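Local coordinates for protein glycosyl hydrolase (Rhizobium leguminosarum bv. trifolii, PDB 5NDX) that probably hydrolyses O-glycosidic bonds as a family 39 glycosyl hydrolase, being a bacterial orthologue of human alpha-L-iduronidase, at residues R437-L442 against R607-R612; L372-D377 against Q521-P526; E135-Y140 against A172-L177. The protein carries 2 engineered substitutions. All blocks are in the same frame, centred on the assembly; numbering follows the deposited sequence.

Contact 1 of 3, residues R437-L442 against R607-R612; sequences RHAICL and RDAFGR. Unlike the reference sequence in segment 437-442: Ile440 (reference Leu). Unlike the reference sequence in segment 607-612: Arg607 (reference His). With SO4 (sulfate ion), chain G.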
# COMPACT_ATOMS: atom_id res chain seq x y z
N ARG A 437 -17.19 28.52 -4.10
CA ARG A 437 -16.87 27.66 -5.23
C ARG A 437 -16.25 26.36 -4.72
O ARG A 437 -15.36 26.36 -3.85
CB ARG A 437 -15.75 28.21 -6.11
CG ARG A 437 -15.99 29.30 -7.09
CD ARG A 437 -14.62 29.95 -7.39
NE ARG A 437 -14.06 29.63 -8.69
CZ ARG A 437 -12.75 29.61 -9.00
NH1 ARG A 437 -11.80 29.84 -8.11
NH2 ARG A 437 -12.39 29.30 -10.24
N HIS A 438 -16.60 25.30 -5.39
CA HIS A 438 -15.96 24.00 -5.19
C HIS A 438 -15.65 23.40 -6.52
O HIS A 438 -16.37 23.63 -7.52
CB HIS A 438 -16.90 23.09 -4.42
CG HIS A 438 -17.09 23.50 -3.01
ND1 HIS A 438 -16.40 22.93 -1.97
CD2 HIS A 438 -17.89 24.44 -2.47
CE1 HIS A 438 -16.78 23.48 -0.83
NE2 HIS A 438 -17.66 24.41 -1.11
N ALA A 439 -14.64 22.55 -6.51
CA ALA A 439 -14.27 21.75 -7.68
C ALA A 439 -14.60 20.28 -7.40
O ALA A 439 -14.40 19.78 -6.26
CB ALA A 439 -12.80 21.91 -7.98
N ILE A 440 -15.16 19.63 -8.41
CA ILE A 440 -15.52 18.21 -8.34
C ILE A 440 -14.55 17.45 -9.24
O ILE A 440 -14.50 17.72 -10.43
CB ILE A 440 -16.96 17.99 -8.81
CG1 ILE A 440 -17.92 18.86 -7.99
CG2 ILE A 440 -17.34 16.50 -8.68
CD1 ILE A 440 -19.35 18.88 -8.58
N CYS A 441 -13.76 16.53 -8.64
CA CYS A 441 -12.81 15.67 -9.34
C CYS A 441 -13.30 14.25 -9.19
O CYS A 441 -13.58 13.81 -8.08
CB CYS A 441 -11.39 15.74 -8.73
SG CYS A 441 -10.87 17.46 -8.43
N LEU A 442 -13.44 13.55 -10.33
CA LEU A 442 -13.91 12.18 -10.36
C LEU A 442 -12.82 11.29 -10.92
O LEU A 442 -12.46 11.42 -12.07
CB LEU A 442 -15.15 12.08 -11.22
CG LEU A 442 -16.26 13.07 -10.90
CD1 LEU A 442 -17.28 13.08 -12.03
CD2 LEU A 442 -16.92 12.78 -9.56
N ARG A 607 -0.72 21.58 -9.68
CA ARG A 607 -1.95 22.19 -10.18
C ARG A 607 -3.09 21.82 -9.26
O ARG A 607 -3.24 20.67 -8.89
CB ARG A 607 -2.28 21.72 -11.58
CG ARG A 607 -1.55 22.49 -12.65
CD ARG A 607 -2.32 22.52 -13.97
NE ARG A 607 -1.41 23.10 -14.95
CZ ARG A 607 -1.26 24.40 -15.18
NH1 ARG A 607 -2.02 25.30 -14.57
NH2 ARG A 607 -0.36 24.81 -16.07
N ASP A 608 -3.86 22.82 -8.84
CA ASP A 608 -4.99 22.54 -8.02
C ASP A 608 -6.19 22.25 -8.92
O ASP A 608 -6.11 22.37 -10.16
CB ASP A 608 -5.26 23.65 -7.01
CG ASP A 608 -5.68 24.98 -7.64
OD1 ASP A 608 -6.10 25.02 -8.81
OD2 ASP A 608 -5.59 25.99 -6.90
N ALA A 609 -7.30 21.90 -8.31
CA ALA A 609 -8.47 21.52 -9.09
C ALA A 609 -9.15 22.73 -9.77
O ALA A 609 -9.99 22.55 -10.65
CB ALA A 609 -9.44 20.74 -8.21
N PHE A 610 -8.75 23.96 -9.43
CA PHE A 610 -9.25 25.14 -10.10
C PHE A 610 -8.37 25.53 -11.29
O PHE A 610 -8.54 26.58 -11.82
CB PHE A 610 -9.43 26.28 -9.08
CG PHE A 610 -10.35 25.90 -7.96
CD1 PHE A 610 -9.87 25.19 -6.88
CD2 PHE A 610 -11.70 26.14 -8.05
CE1 PHE A 610 -10.72 24.78 -5.87
CE2 PHE A 610 -12.56 25.72 -7.05
CZ PHE A 610 -12.06 25.04 -5.97
N GLY A 611 -7.44 24.67 -11.71
CA GLY A 611 -6.52 24.96 -12.78
C GLY A 611 -5.32 25.86 -12.44
O GLY A 611 -4.55 26.17 -13.32
N ARG A 612 -5.12 26.26 -11.19
CA ARG A 612 -3.99 27.15 -10.89
C ARG A 612 -2.69 26.37 -10.71
O ARG A 612 -2.66 25.38 -9.99
CB ARG A 612 -4.28 27.99 -9.66
CG ARG A 612 -5.49 28.91 -9.85
CD ARG A 612 -5.85 29.63 -8.55
NE ARG A 612 -6.32 28.65 -7.56
CZ ARG A 612 -7.31 28.85 -6.68
NH1 ARG A 612 -7.98 29.98 -6.64
NH2 ARG A 612 -7.59 27.90 -5.80
S SO4 G . -0.11 28.16 -16.53
O1 SO4 G . -0.87 29.12 -17.38
O2 SO4 G . -0.96 27.73 -15.40
O3 SO4 G . 0.26 26.98 -17.35
O4 SO4 G . 1.11 28.81 -16.01
O HOH W 1 -10.85 28.22 -11.84
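Phe610 packs against Ala439 and Arg437, and of all residues in this contact it has the largest area covered by the opposing segment. With CG anti to the carbonyl carbon (chi1 -57°), its side chain leaves the type I turn 608-611 toward strand 437-442. CB still belongs to the loop side, lying over a face of the Arg612 guanidinium. Farther out, CD2 sits 3.6 Å above the plane of the Arg437 guanidinium, displaced toward its rim. Ring and guanidinium planes differ by 44°, too much for a parallel stack. CE2 has Ala439 N 3.8 Å away, and CZ comes to 3.6 Å from that same nitrogen. Ala439 CB covers one ring face as a CH-pi contact, 4.0 Å from the Phe610 centroid and 20° off the normal. A serine in place of Phe610 would probably leave Ala439 CB without its aromatic partner and uncover the Arg437 face that CD2 shields. Farther along the strand, Ala609 CB lies 3.6 Å from Cys441 SG. Gly611 N to Asp608 O closes the turn, and Asp608 OD1 accepts from Arg612 N; separately, OD2 grips Arg612 through NE and NH2. Arg437 and Arg612 each form a salt bridge to Asp527. Strand 436-445 runs between strands 493-503 and 518-526 of the large sheet, and the loop joining strands 601-607 and 618-620 of the smaller C-terminal sheet packs against it.

Contact 2 of 3, residues L372-D377 against Q521-P526; sequences LATLGD and QVLVVP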
# COMPACT_ATOMS: atom_id res chain seq x y z
N LEU A 372 -7.61 5.62 -2.50
CA LEU A 372 -7.97 5.51 -1.08
C LEU A 372 -7.13 6.48 -0.17
O LEU A 372 -7.62 6.92 0.89
CB LEU A 372 -7.81 4.06 -0.60
CG LEU A 372 -8.76 3.03 -1.22
CD1 LEU A 372 -8.27 1.62 -0.96
CD2 LEU A 372 -10.12 3.17 -0.62
N ALA A 373 -5.93 6.82 -0.62
CA ALA A 373 -5.03 7.67 0.13
C ALA A 373 -5.59 9.08 0.27
O ALA A 373 -5.20 9.76 1.18
CB ALA A 373 -3.68 7.74 -0.54
N THR A 374 -6.50 9.48 -0.64
CA THR A 374 -7.14 10.80 -0.59
C THR A 374 -8.23 10.97 0.42
O THR A 374 -8.79 12.06 0.51
CB THR A 374 -7.75 11.20 -1.96
OG1 THR A 374 -8.91 10.38 -2.27
CG2 THR A 374 -6.71 11.07 -3.05
N LEU A 375 -8.60 9.91 1.14
CA LEU A 375 -9.69 10.01 2.07
C LEU A 375 -9.33 10.93 3.25
O LEU A 375 -8.17 11.13 3.57
CB LEU A 375 -10.11 8.64 2.56
CG LEU A 375 -10.90 7.79 1.54
CD1 LEU A 375 -10.92 6.31 1.90
CD2 LEU A 375 -12.31 8.32 1.39
N GLY A 376 -10.37 11.51 3.82
CA GLY A 376 -10.27 12.43 4.92
C GLY A 376 -10.23 11.79 6.29
O GLY A 376 -9.96 10.61 6.40
N ASP A 377 -10.49 12.59 7.33
CA ASP A 377 -10.24 12.15 8.70
C ASP A 377 -11.53 12.04 9.51
O ASP A 377 -11.50 11.75 10.72
CB ASP A 377 -9.24 13.06 9.40
CG ASP A 377 -9.81 14.50 9.59
OD1 ASP A 377 -11.00 14.82 9.26
OD2 ASP A 377 -9.01 15.33 10.05
N GLN A 521 -13.34 7.62 -7.03
CA GLN A 521 -13.06 8.58 -5.93
C GLN A 521 -13.64 9.93 -6.33
O GLN A 521 -13.37 10.42 -7.43
CB GLN A 521 -11.55 8.66 -5.68
CG GLN A 521 -11.19 9.22 -4.33
CD GLN A 521 -11.49 8.26 -3.22
OE1 GLN A 521 -11.55 7.03 -3.43
NE2 GLN A 521 -11.67 8.79 -2.02
N VAL A 522 -14.52 10.47 -5.48
CA VAL A 522 -15.12 11.77 -5.71
C VAL A 522 -14.49 12.75 -4.69
O VAL A 522 -14.61 12.55 -3.47
CB VAL A 522 -16.62 11.69 -5.48
CG1 VAL A 522 -17.27 13.05 -5.76
CG2 VAL A 522 -17.25 10.54 -6.33
N LEU A 523 -13.84 13.79 -5.18
CA LEU A 523 -13.26 14.83 -4.37
C LEU A 523 -14.04 16.08 -4.66
O LEU A 523 -14.22 16.43 -5.84
CB LEU A 523 -11.80 15.05 -4.74
CG LEU A 523 -10.89 13.81 -4.65
CD1 LEU A 523 -9.49 14.08 -5.21
CD2 LEU A 523 -10.79 13.34 -3.24
N VAL A 524 -14.56 16.70 -3.61
CA VAL A 524 -15.24 17.99 -3.72
C VAL A 524 -14.47 18.95 -2.79
O VAL A 524 -14.49 18.78 -1.57
CB VAL A 524 -16.68 17.91 -3.28
CG1 VAL A 524 -17.34 19.26 -3.42
CG2 VAL A 524 -17.45 16.88 -4.12
N VAL A 525 -13.73 19.89 -3.38
CA VAL A 525 -12.78 20.67 -2.60
C VAL A 525 -13.08 22.18 -2.71
O VAL A 525 -13.45 22.63 -3.76
CB VAL A 525 -11.33 20.38 -2.99
CG1 VAL A 525 -11.05 18.92 -2.76
CG2 VAL A 525 -11.02 20.73 -4.44
N PRO A 526 -12.93 22.94 -1.60
CA PRO A 526 -13.18 24.37 -1.64
C PRO A 526 -12.04 25.12 -2.31
O PRO A 526 -10.99 24.58 -2.53
CB PRO A 526 -13.30 24.75 -0.17
CG PRO A 526 -12.38 23.78 0.52
CD PRO A 526 -12.61 22.48 -0.24
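Thr374 and Gln521 run alongside each other, pointing opposite ways, and the close packing here is concentrated around Thr374 OG1. That oxygen lies 3.3 Å from Gln521 CG and 3.2 Å from Gln521 NE2, yet the angle is too poor for a hydrogen bond. Both groups are satisfied elsewhere: Thr374 OG1 pairs with Leu371 O and Ser408 OG, while Gln521 reaches Ser410 through OE1 and Ser408 through NE2. The closeness without a direct bond is consistent with both groups being drawn to Ser408 OG. A bend in the glutamine chain (chi2 71°) brings NE2 beside Thr374 OG1 and Leu375 CD2. Leu375 crosses the glutamine at about a right angle, its CD2 3.5 Å from Gln521 NE2. Leu523 CD2 also comes to 3.6 Å from Thr374 OG1 and touches Thr374 CB. The rest is looser. Leu372 directs its CB away, so that its nearest approach is backbone N to Gln521 OE1 at 4.3 Å, and the chain then diverges until Asp377 is exposed. Even the closest backbone pair, Leu372 CA and Gln521 CA, is 7.7 Å apart, which identifies a side-chain contact rather than strand pairing. The type I turn 372-375, between helix 364-372 and strand 378-385 of the large sheet, thus lies against side chains of strand 518-526 in that same sheet, consistent with the beta-sandwich that accompanies the barrel in alpha-L-iduronidases.

Contact 3 of 3, residues E135-Y140 against A172-L177; sequences ELRTWY and AIDPSL. With 8U8 ((2~{R},3~{S},4~{S},5~{R},6~{S})-6-(4-methyl-2-oxidanylidene-chromen-7-yl)oxy-3,4,5-tris(oxidanyl)oxane-2-carboxylic acid), chain N.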
# COMPACT_ATOMS: atom_id res chain seq x y z
N GLU A 135 12.80 8.85 14.72
CA GLU A 135 12.52 7.96 13.57
C GLU A 135 12.22 6.57 14.05
O GLU A 135 11.18 6.03 13.68
CB GLU A 135 13.63 7.96 12.51
CG GLU A 135 13.45 6.96 11.35
CD GLU A 135 12.23 7.22 10.47
OE1 GLU A 135 11.84 8.36 10.33
OE2 GLU A 135 11.64 6.26 9.92
N LEU A 136 13.08 6.02 14.91
CA LEU A 136 12.87 4.66 15.43
C LEU A 136 11.52 4.43 16.10
O LEU A 136 10.89 3.36 15.96
CB LEU A 136 13.98 4.28 16.42
CG LEU A 136 14.96 3.19 16.02
CD1 LEU A 136 14.34 1.86 16.18
CD2 LEU A 136 15.43 3.34 14.59
N ARG A 137 11.12 5.41 16.88
CA ARG A 137 9.90 5.33 17.61
C ARG A 137 8.67 5.37 16.71
O ARG A 137 7.62 5.13 17.22
CB ARG A 137 9.80 6.48 18.64
CG ARG A 137 10.67 6.24 19.86
CD ARG A 137 10.61 7.43 20.82
NE ARG A 137 11.94 7.87 21.24
CZ ARG A 137 12.47 7.77 22.46
NH1 ARG A 137 11.82 7.21 23.48
NH2 ARG A 137 13.70 8.24 22.69
N THR A 138 8.79 5.75 15.44
CA THR A 138 7.67 5.68 14.48
C THR A 138 7.53 4.28 13.85
O THR A 138 6.57 4.03 13.09
CB THR A 138 7.76 6.74 13.36
OG1 THR A 138 8.86 6.44 12.48
CG2 THR A 138 7.85 8.24 13.95
N TRP A 139 8.47 3.35 14.16
CA TRP A 139 8.45 2.02 13.58
C TRP A 139 7.60 1.11 14.44
O TRP A 139 7.21 1.50 15.53
CB TRP A 139 9.82 1.46 13.45
CG TRP A 139 10.75 2.21 12.57
CD1 TRP A 139 10.53 3.37 11.93
CD2 TRP A 139 12.12 1.87 12.32
NE1 TRP A 139 11.67 3.78 11.26
CE2 TRP A 139 12.65 2.85 11.47
CE3 TRP A 139 12.92 0.76 12.66
CZ2 TRP A 139 13.96 2.80 11.01
CZ3 TRP A 139 14.22 0.71 12.18
CH2 TRP A 139 14.73 1.72 11.38
N TYR A 140 7.22 -0.06 13.90
CA TYR A 140 6.62 -1.15 14.68
C TYR A 140 7.51 -2.36 14.51
O TYR A 140 8.00 -2.59 13.43
CB TYR A 140 5.17 -1.44 14.29
CG TYR A 140 4.27 -0.28 14.58
CD1 TYR A 140 4.16 0.77 13.68
CD2 TYR A 140 3.58 -0.19 15.77
CE1 TYR A 140 3.39 1.89 13.98
CE2 TYR A 140 2.76 0.92 16.07
CZ TYR A 140 2.69 1.97 15.20
OH TYR A 140 1.89 3.09 15.51
N ALA A 172 16.07 -2.92 26.53
CA ALA A 172 17.42 -2.42 26.89
C ALA A 172 17.68 -1.00 26.39
O ALA A 172 18.41 -0.29 27.01
CB ALA A 172 18.52 -3.35 26.39
N ILE A 173 17.11 -0.60 25.27
CA ILE A 173 17.31 0.75 24.77
C ILE A 173 16.06 1.58 24.98
O ILE A 173 16.18 2.75 25.32
CB ILE A 173 17.61 0.76 23.26
CG1 ILE A 173 18.91 0.02 22.94
CG2 ILE A 173 17.63 2.20 22.71
CD1 ILE A 173 20.14 0.91 22.94
N ASP A 174 14.86 1.03 24.71
CA ASP A 174 13.65 1.87 24.73
C ASP A 174 12.37 1.06 24.78
O ASP A 174 11.93 0.54 23.74
CB ASP A 174 13.68 2.81 23.51
CG ASP A 174 12.63 3.88 23.56
OD1 ASP A 174 11.71 3.87 24.43
OD2 ASP A 174 12.71 4.74 22.66
N PRO A 175 11.74 0.97 25.97
CA PRO A 175 10.53 0.17 26.09
C PRO A 175 9.29 0.70 25.38
O PRO A 175 8.28 -0.01 25.29
CB PRO A 175 10.27 0.13 27.62
CG PRO A 175 11.57 0.48 28.23
CD PRO A 175 12.12 1.52 27.29
N SER A 176 9.34 1.94 24.92
CA SER A 176 8.26 2.46 24.12
C SER A 176 8.36 2.05 22.61
O SER A 176 7.53 2.45 21.82
CB SER A 176 8.20 3.98 24.30
OG SER A 176 9.31 4.55 23.66
N LEU A 177 9.37 1.28 22.20
CA LEU A 177 9.39 0.75 20.83
C LEU A 177 8.31 -0.34 20.75
O LEU A 177 8.40 -1.36 21.48
CB LEU A 177 10.75 0.17 20.44
CG LEU A 177 11.84 1.24 20.44
CD1 LEU A 177 13.22 0.61 20.35
CD2 LEU A 177 11.65 2.31 19.36
C15 8U8 N . 1.58 -2.76 13.77
C13 8U8 N . 0.82 -1.71 14.29
C14 8U8 N . 0.37 -1.76 15.60
C16 8U8 N . -0.31 -0.69 16.14
O9 8U8 N . -0.75 -0.77 17.28
O8 8U8 N . -0.62 0.39 15.37
C11 8U8 N . -0.15 0.48 14.11
C10 8U8 N . -0.43 1.66 13.46
C12 8U8 N . 0.57 -0.56 13.54
C7 8U8 N . 1.03 -0.38 12.24
C8 8U8 N . 0.74 0.81 11.57
C9 8U8 N . 0.02 1.84 12.17
O2 8U8 N . -0.22 2.99 11.47
C5 8U8 N . -0.54 4.21 12.20
O1 8U8 N . -1.97 4.09 12.33
C1 8U8 N . -2.70 5.20 12.90
C6 8U8 N . -2.30 5.45 14.39
O7 8U8 N . -1.84 4.50 15.06
O6 8U8 N . -2.41 6.62 14.81
C2 8U8 N . -2.39 6.41 12.01
O5 8U8 N . -3.10 7.61 12.45
C3 8U8 N . -0.87 6.65 11.96
O4 8U8 N . -0.64 7.71 11.06
C4 8U8 N . -0.16 5.41 11.41
O3 8U8 N . 1.26 5.56 11.45
O HOH W 2 7.42 4.50 20.02
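Two helix-to-strand connections of the TIM barrel meet where Leu136 and Arg137 pack on Asp174 and Leu177, just ahead of the neighbouring parallel strands 140-142 and 179-184. Leu177 CD2 packs 3.6 Å from the carbonyl oxygen Leu136 O and, as the apolar side-chain contact, lies 4.2 Å from Leu136 CD1. The charged half lies farther out. Arg137 NH1 comes to 2.8 Å from Asp174 OD2, but the oxygen stands over a face of the guanidinium, and the two planes are turned 66° apart. With the oxygen so far from the guanidinium plane, the salt bridge is electrostatic, without a directed bond. Ser176 OG sits near the guanidinium edge instead. Asp174 is held from its own side: CG is anti to the backbone N (chi1 -170°), which lets OD1 accept from Ser176 N in an Asx turn and from Ser176 OG at 2.6 Å, both on the same face of the carboxylate. A water joins the backbones by donating to Arg137 O at 2.9 Å and Ser176 O at 2.7 Å. Beyond the contact proper, Tyr140 offers a ring face to the coumarin of one of two bound copies of the 4-methylumbelliferyl uronide, its CZ 3.4 Å from ligand C11. Lys54 and Arg23 hydrogen-bond this copy. Tyr140 starts its strand, whereas the predicted proton-donor position, where this structure carries a changed residue, Gln146, follows the strand's end; these are TIM-barrel alpha-to-beta loops, and the pocket beside them is probably a second site apart from the predicted catalytic end.

How the contacts relate
Contacts 1 and 2 both reach the same sheet: strands 436-445 and 518-526 are neighbours in it, and backbone pairs such as Cys441 N to Leu523 O link the two directly, their centres 12 Å apart. Contact 2 is buried, and its polar groups are satisfied by serines of strand 407-413 and a nearby backbone carbonyl. Contact 1 is only partly buried, joining an aromatic and alanine patch to arginines near the surface. Contact 3 stands alone in the barrel, its centre 32 Å from that of contact 2 and 41 Å from that of contact 1, and combines a buried leucine pair with an exposed charge pair.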